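Local coordinates for protein cyclic UMP-AMP synthase (Rhodothermus marinus SG0.5JP17-172, PDB 6E0K) that synthesises the cyclic dinucleotide 3',3'-cUAMP from UTP and ATP with magnesium, as the second-messenger synthase of a CBASS antiphage defence system, at residues S88-T91 and W92-Y96; R273-L276 and R277-D281. All coordinates share one frame; numbering follows the deposited sequence.

Contact 1 (S88-T91 and W92-Y96); sequences SDYT and WNDFY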
loop_
_atom_site.group_PDB
_atom_site.type_symbol
_atom_site.label_atom_id
_atom_site.label_comp_id
_atom_site.label_asym_id
_atom_site.label_seq_id
_atom_site.Cartn_x
_atom_site.Cartn_y
_atom_site.Cartn_z
ATOM N N SER A 88 -0.075 -8.739 27.907
ATOM C CA SER A 88 0.013 -7.295 28.069
ATOM C C SER A 88 -1.263 -6.782 28.705
ATOM O O SER A 88 -2.360 -7.086 28.225
ATOM C CB SER A 88 0.202 -6.608 26.719
ATOM O OG SER A 88 0.040 -5.194 26.846
ATOM N N ASP A 89 -1.128 -5.983 29.762
ATOM C CA ASP A 89 -2.319 -5.361 30.320
ATOM C C ASP A 89 -2.701 -4.096 29.570
ATOM O O ASP A 89 -3.789 -3.565 29.799
ATOM C CB ASP A 89 -2.126 -5.067 31.809
ATOM C CG ASP A 89 -0.978 -4.113 32.087
ATOM O OD1 ASP A 89 -0.329 -3.623 31.139
ATOM O OD2 ASP A 89 -0.719 -3.855 33.282
ATOM N N TYR A 90 -1.846 -3.647 28.659
ATOM C CA TYR A 90 -2.073 -2.475 27.833
ATOM C C TYR A 90 -2.616 -2.961 26.498
ATOM O O TYR A 90 -1.959 -3.748 25.803
ATOM C CB TYR A 90 -0.755 -1.727 27.666
ATOM C CG TYR A 90 -0.780 -0.382 26.985
ATOM C CD1 TYR A 90 -1.390 0.712 27.571
ATOM C CD2 TYR A 90 -0.112 -0.202 25.781
ATOM C CE1 TYR A 90 -1.344 1.962 26.961
ATOM C CE2 TYR A 90 -0.070 1.025 25.165
ATOM C CZ TYR A 90 -0.685 2.094 25.751
ATOM O OH TYR A 90 -0.630 3.335 25.144
ATOM N N THR A 91 -3.818 -2.526 26.157
ATOM C CA THR A 91 -4.525 -3.068 25.004
ATOM C C THR A 91 -4.398 -2.152 23.793
ATOM O O THR A 91 -3.995 -0.997 23.895
ATOM C CB THR A 91 -6.007 -3.246 25.317
ATOM O OG1 THR A 91 -6.585 -1.962 25.555
ATOM C CG2 THR A 91 -6.205 -4.121 26.559
ATOM N N TRP A 92 -4.802 -2.682 22.632
ATOM C CA TRP A 92 -4.895 -1.827 21.454
ATOM C C TRP A 92 -5.837 -0.659 21.719
ATOM O O TRP A 92 -5.561 0.482 21.322
ATOM C CB TRP A 92 -5.356 -2.650 20.241
ATOM C CG TRP A 92 -5.600 -1.831 19.024
ATOM C CD1 TRP A 92 -4.691 -1.515 18.046
ATOM C CD2 TRP A 92 -6.821 -1.186 18.659
ATOM N NE1 TRP A 92 -5.281 -0.726 17.093
ATOM C CE2 TRP A 92 -6.587 -0.503 17.445
ATOM C CE3 TRP A 92 -8.092 -1.120 19.238
ATOM C CZ2 TRP A 92 -7.576 0.232 16.801
ATOM C CZ3 TRP A 92 -9.071 -0.383 18.594
ATOM C CH2 TRP A 92 -8.810 0.278 17.391
ATOM N N ASN A 93 -6.942 -0.927 22.417
ATOM C CA ASN A 93 -7.893 0.118 22.769
ATOM C C ASN A 93 -7.236 1.208 23.624
ATOM O O ASN A 93 -7.423 2.407 23.373
ATOM C CB ASN A 93 -9.076 -0.540 23.482
ATOM C CG ASN A 93 -10.159 0.428 23.850
ATOM O OD1 ASN A 93 -10.622 1.209 23.023
ATOM N ND2 ASN A 93 -10.582 0.379 25.105
ATOM N N ASP A 94 -6.454 0.804 24.640
ATOM C CA ASP A 94 -5.718 1.765 25.458
ATOM C C ASP A 94 -4.755 2.575 24.608
ATOM O O ASP A 94 -4.645 3.799 24.757
ATOM C CB ASP A 94 -4.911 1.044 26.549
ATOM C CG ASP A 94 -5.759 0.412 27.625
ATOM O OD1 ASP A 94 -6.822 0.955 28.014
ATOM O OD2 ASP A 94 -5.306 -0.645 28.117
ATOM N N PHE A 95 -3.998 1.883 23.758
ATOM C CA PHE A 95 -2.999 2.537 22.927
ATOM C C PHE A 95 -3.648 3.550 22.000
ATOM O O PHE A 95 -3.175 4.683 21.874
ATOM C CB PHE A 95 -2.241 1.474 22.134
ATOM C CG PHE A 95 -1.255 2.035 21.156
ATOM C CD1 PHE A 95 -0.262 2.890 21.583
ATOM C CD2 PHE A 95 -1.308 1.663 19.825
ATOM C CE1 PHE A 95 0.661 3.393 20.682
ATOM C CE2 PHE A 95 -0.389 2.147 18.922
ATOM C CZ PHE A 95 0.594 3.012 19.374
ATOM N N TYR A 96 -4.738 3.149 21.339
ATOM C CA TYR A 96 -5.485 4.052 20.472
ATOM C C TYR A 96 -5.867 5.335 21.213
ATOM O O TYR A 96 -5.675 6.448 20.704
ATOM C CB TYR A 96 -6.721 3.313 19.950
ATOM C CG TYR A 96 -7.500 4.054 18.919
ATOM C CD1 TYR A 96 -8.370 5.083 19.275
ATOM C CD2 TYR A 96 -7.391 3.720 17.588
ATOM C CE1 TYR A 96 -9.087 5.785 18.322
ATOM C CE2 TYR A 96 -8.109 4.408 16.643
ATOM C CZ TYR A 96 -8.962 5.452 17.015
ATOM O OH TYR A 96 -9.679 6.145 16.046
HETATM O O HOH W 1 -4.336 -0.368 30.416
#
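Thr91 is the N-cap of helix 92-107 and meets the first turn through both its hydroxyl and its backbone. Trp92 is the first helical residue after it; the Trp92 side chain starts away from the loop, and its NE1 is hydrogen-bonded to the carbonyl oxygen of Val132. At Asn93 the contact is slight: its CB lies 3.5 Å from Thr91 OG1.

Asp94 is the partner of the N-cap Thr91. Its backbone N donates to Thr91 OG1 at 2.9 Å in a nearly straight bond. In return, Thr91 N donates to Asp94 OD2 at 3.1 Å, reaching the carboxylate on its anti side and 30° out of its plane. These reciprocal bonds make a capping box, which closes off the first helical turn. Thr91 OG1 sits between its own backbone N and carbonyl carbon (chi1 64°), which places it to accept from Asp94 N. A water also donates to Asp94 OD2 and more weakly to Asp89 O, joining the carboxylate to the preceding loop. Asp94 CB also approaches the Tyr90 ring obliquely, 3.7 Å from Tyr90 CD1.

Phe95 N completes the turn with a 2.9 Å bond to Thr91 O and lies over one face of the Tyr90 ring. The tyrosine reaches forward alongside the first turn with CG anti to its N (chi1 -173°), which brings Tyr90 OH to the edge of the Phe95 ring, 3.6 Å from Phe95 CD1; this hydroxyl is hydrogen-bonded to Asp98.

Phe95 packs on Val65 and Leu67 of strand 61-68 and on Val132 of strand 127-138, while Trp92 touches Ile134 and also Phe155 and Tyr156 of strand 150-157, so the helix start is laid against the central sheet of the nucleotidyltransferase domain.

Contact 2 (R273-L276 and R277-D281); sequences RRFL and RYMDD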
loop_
_atom_site.group_PDB
_atom_site.type_symbol
_atom_site.label_atom_id
_atom_site.label_comp_id
_atom_site.label_asym_id
_atom_site.label_seq_id
_atom_site.Cartn_x
_atom_site.Cartn_y
_atom_site.Cartn_z
ATOM N N ARG A 273 -8.285 -8.480 -15.535
ATOM C CA ARG A 273 -8.418 -8.630 -16.985
ATOM C C ARG A 273 -9.023 -7.386 -17.621
ATOM O O ARG A 273 -8.674 -7.019 -18.751
ATOM C CB ARG A 273 -9.275 -9.854 -17.305
ATOM C CG ARG A 273 -8.708 -11.136 -16.766
ATOM C CD ARG A 273 -7.541 -11.572 -17.586
ATOM N NE ARG A 273 -7.125 -12.927 -17.235
ATOM C CZ ARG A 273 -5.899 -13.388 -17.432
ATOM N NH1 ARG A 273 -4.977 -12.591 -17.969
ATOM N NH2 ARG A 273 -5.593 -14.629 -17.079
ATOM N N ARG A 274 -9.958 -6.738 -16.926
ATOM C CA ARG A 274 -10.520 -5.500 -17.450
ATOM C C ARG A 274 -9.443 -4.429 -17.584
ATOM O O ARG A 274 -9.368 -3.722 -18.597
ATOM C CB ARG A 274 -11.658 -5.011 -16.551
ATOM C CG ARG A 274 -12.291 -3.699 -17.044
ATOM C CD ARG A 274 -13.447 -3.242 -16.172
ATOM N NE ARG A 274 -12.997 -2.802 -14.862
ATOM C CZ ARG A 274 -13.752 -2.154 -13.983
ATOM N NH1 ARG A 274 -15.016 -1.846 -14.272
ATOM N NH2 ARG A 274 -13.229 -1.801 -12.813
ATOM N N PHE A 275 -8.605 -4.280 -16.556
ATOM C CA PHE A 275 -7.506 -3.323 -16.649
ATOM C C PHE A 275 -6.632 -3.616 -17.863
ATOM O O PHE A 275 -6.241 -2.698 -18.590
ATOM C CB PHE A 275 -6.689 -3.350 -15.351
ATOM C CG PHE A 275 -5.314 -2.740 -15.476
ATOM C CD1 PHE A 275 -5.151 -1.365 -15.541
ATOM C CD2 PHE A 275 -4.187 -3.544 -15.530
ATOM C CE1 PHE A 275 -3.894 -0.797 -15.658
ATOM C CE2 PHE A 275 -2.912 -2.974 -15.642
ATOM C CZ PHE A 275 -2.774 -1.594 -15.714
ATOM N N LEU A 276 -6.345 -4.894 -18.119
ATOM C CA LEU A 276 -5.508 -5.232 -19.267
ATOM C C LEU A 276 -6.193 -4.866 -20.579
ATOM O O LEU A 276 -5.531 -4.384 -21.509
ATOM C CB LEU A 276 -5.157 -6.718 -19.255
ATOM C CG LEU A 276 -4.404 -7.202 -18.013
ATOM C CD1 LEU A 276 -4.210 -8.713 -18.120
ATOM C CD2 LEU A 276 -3.059 -6.494 -17.830
ATOM N N ARG A 277 -7.510 -5.080 -20.670
ATOM C CA ARG A 277 -8.254 -4.663 -21.861
ATOM C C ARG A 277 -8.170 -3.154 -22.069
ATOM O O ARG A 277 -8.009 -2.685 -23.205
ATOM C CB ARG A 277 -9.720 -5.104 -21.770
ATOM C CG ARG A 277 -9.942 -6.580 -22.000
ATOM C CD ARG A 277 -11.422 -6.909 -22.188
ATOM N NE ARG A 277 -12.253 -6.593 -21.027
ATOM C CZ ARG A 277 -12.473 -7.418 -20.009
ATOM N NH1 ARG A 277 -11.888 -8.610 -19.968
ATOM N NH2 ARG A 277 -13.276 -7.042 -19.021
ATOM N N TYR A 278 -8.259 -2.372 -20.987
ATOM C CA TYR A 278 -8.202 -0.925 -21.148
ATOM C C TYR A 278 -6.801 -0.474 -21.559
ATOM O O TYR A 278 -6.652 0.455 -22.361
ATOM C CB TYR A 278 -8.661 -0.221 -19.858
ATOM C CG TYR A 278 -10.170 -0.041 -19.758
ATOM C CD1 TYR A 278 -11.001 -1.113 -19.448
ATOM C CD2 TYR A 278 -10.753 1.202 -19.973
ATOM C CE1 TYR A 278 -12.379 -0.943 -19.345
ATOM C CE2 TYR A 278 -12.120 1.377 -19.881
ATOM C CZ TYR A 278 -12.929 0.306 -19.574
ATOM O OH TYR A 278 -14.305 0.466 -19.481
ATOM N N MET A 279 -5.760 -1.142 -21.054
ATOM C CA MET A 279 -4.406 -0.810 -21.489
ATOM C C MET A 279 -4.191 -1.172 -22.951
ATOM O O MET A 279 -3.569 -0.408 -23.693
ATOM C CB MET A 279 -3.382 -1.523 -20.608
ATOM C CG MET A 279 -3.364 -1.009 -19.175
ATOM S SD MET A 279 -2.949 0.764 -18.995
ATOM C CE MET A 279 -4.566 1.462 -18.667
ATOM N N ASP A 280 -4.707 -2.330 -23.379
ATOM C CA ASP A 280 -4.655 -2.701 -24.790
ATOM C C ASP A 280 -5.306 -1.631 -25.658
ATOM O O ASP A 280 -4.750 -1.219 -26.682
ATOM C CB ASP A 280 -5.381 -4.027 -25.002
ATOM C CG ASP A 280 -4.503 -5.243 -24.803
ATOM O OD1 ASP A 280 -3.261 -5.145 -24.882
ATOM O OD2 ASP A 280 -5.087 -6.335 -24.603
ATOM N N ASP A 281 -6.522 -1.214 -25.286
ATOM C CA ASP A 281 -7.262 -0.247 -26.097
ATOM C C ASP A 281 -6.549 1.092 -26.140
ATOM O O ASP A 281 -6.521 1.751 -27.185
ATOM C CB ASP A 281 -8.675 -0.038 -25.546
ATOM C CG ASP A 281 -9.593 -1.208 -25.774
ATOM O OD1 ASP A 281 -9.296 -2.068 -26.629
ATOM O OD2 ASP A 281 -10.642 -1.240 -25.092
#
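Phe275 and Met279, one helical turn apart, make the main apolar contact. Met279 CG stands over one face of the Phe275 ring, 3.8 Å from its centroid and 25° off the normal, in a CH-pi contact. The sulfur lies farther out and obliquely, Met279 SD being 4.6 Å from the same centroid, a Met-aromatic contact. The first torsion of Met279 (chi1 -68°) sets CG over the ring face, and the bends at chi2 and chi3 leave SD oblique to it, near Phe275 CE1.

On another side of the helix, Arg274 and Tyr278 run side by side in the same direction. The arginine methylene CG meets Tyr278 CE1 at 3.6 Å, and the guanidinium and phenol planes stand 80° apart. Arg274 O lies in the plane of the tyrosine ring at its edge, 3.2 Å from Tyr278 CD1.

Arg277 curls back along the backbone, bent at chi3, and lays one guanidinium face over Arg273 O and Arg274 CA; Arg277 NH2 comes to 3.5 Å from that CA.

Beneath these side chains is regular alpha-helix: Arg277, Tyr278, Met279 and Asp280 each donate their amide to the carbonyl four residues back, Asp280 N to Leu276 O at 2.9 Å. The i to i+4 spacing therefore aligns the side-chain pairs on successive turns of helix 269-285.

Further out, Phe193 of helix 186-202 touches both Phe275 and Met279, and helix 212-220 adds Leu215 and Leu218 against the phenyl ring. Leu276 touches Ile239 and Leu242 of helix 231-244. Three of the polar side chains have partners beyond the helix: Arg274 forms a salt bridge with Asp208, Asp280 one with Lys243, and Arg273 NH2 is hydrogen-bonded to the carbonyl oxygen of Ala245.

Along the chain the two contacts come in series, neither nesting nor crossing, and each joins residues of one uninterrupted stretch, so no long loop is closed by either. Contact 1 comes first and fastens the end of the loop after helix 77-82 to the start of helix 92-107, which lies on the mixed sheet; the Trp92 side chain is about 8 Å from that of Lys117, a UTP-binding residue. Contact 2 ties successive turns within the last helix, 269-285, in the helical part of the chain, with the Phe275 side chain about 8 Å from that of ATP-binding Lys194. The centres of contact 1 and contact 2 are 46 Å apart, on opposite sides of the chain's centre.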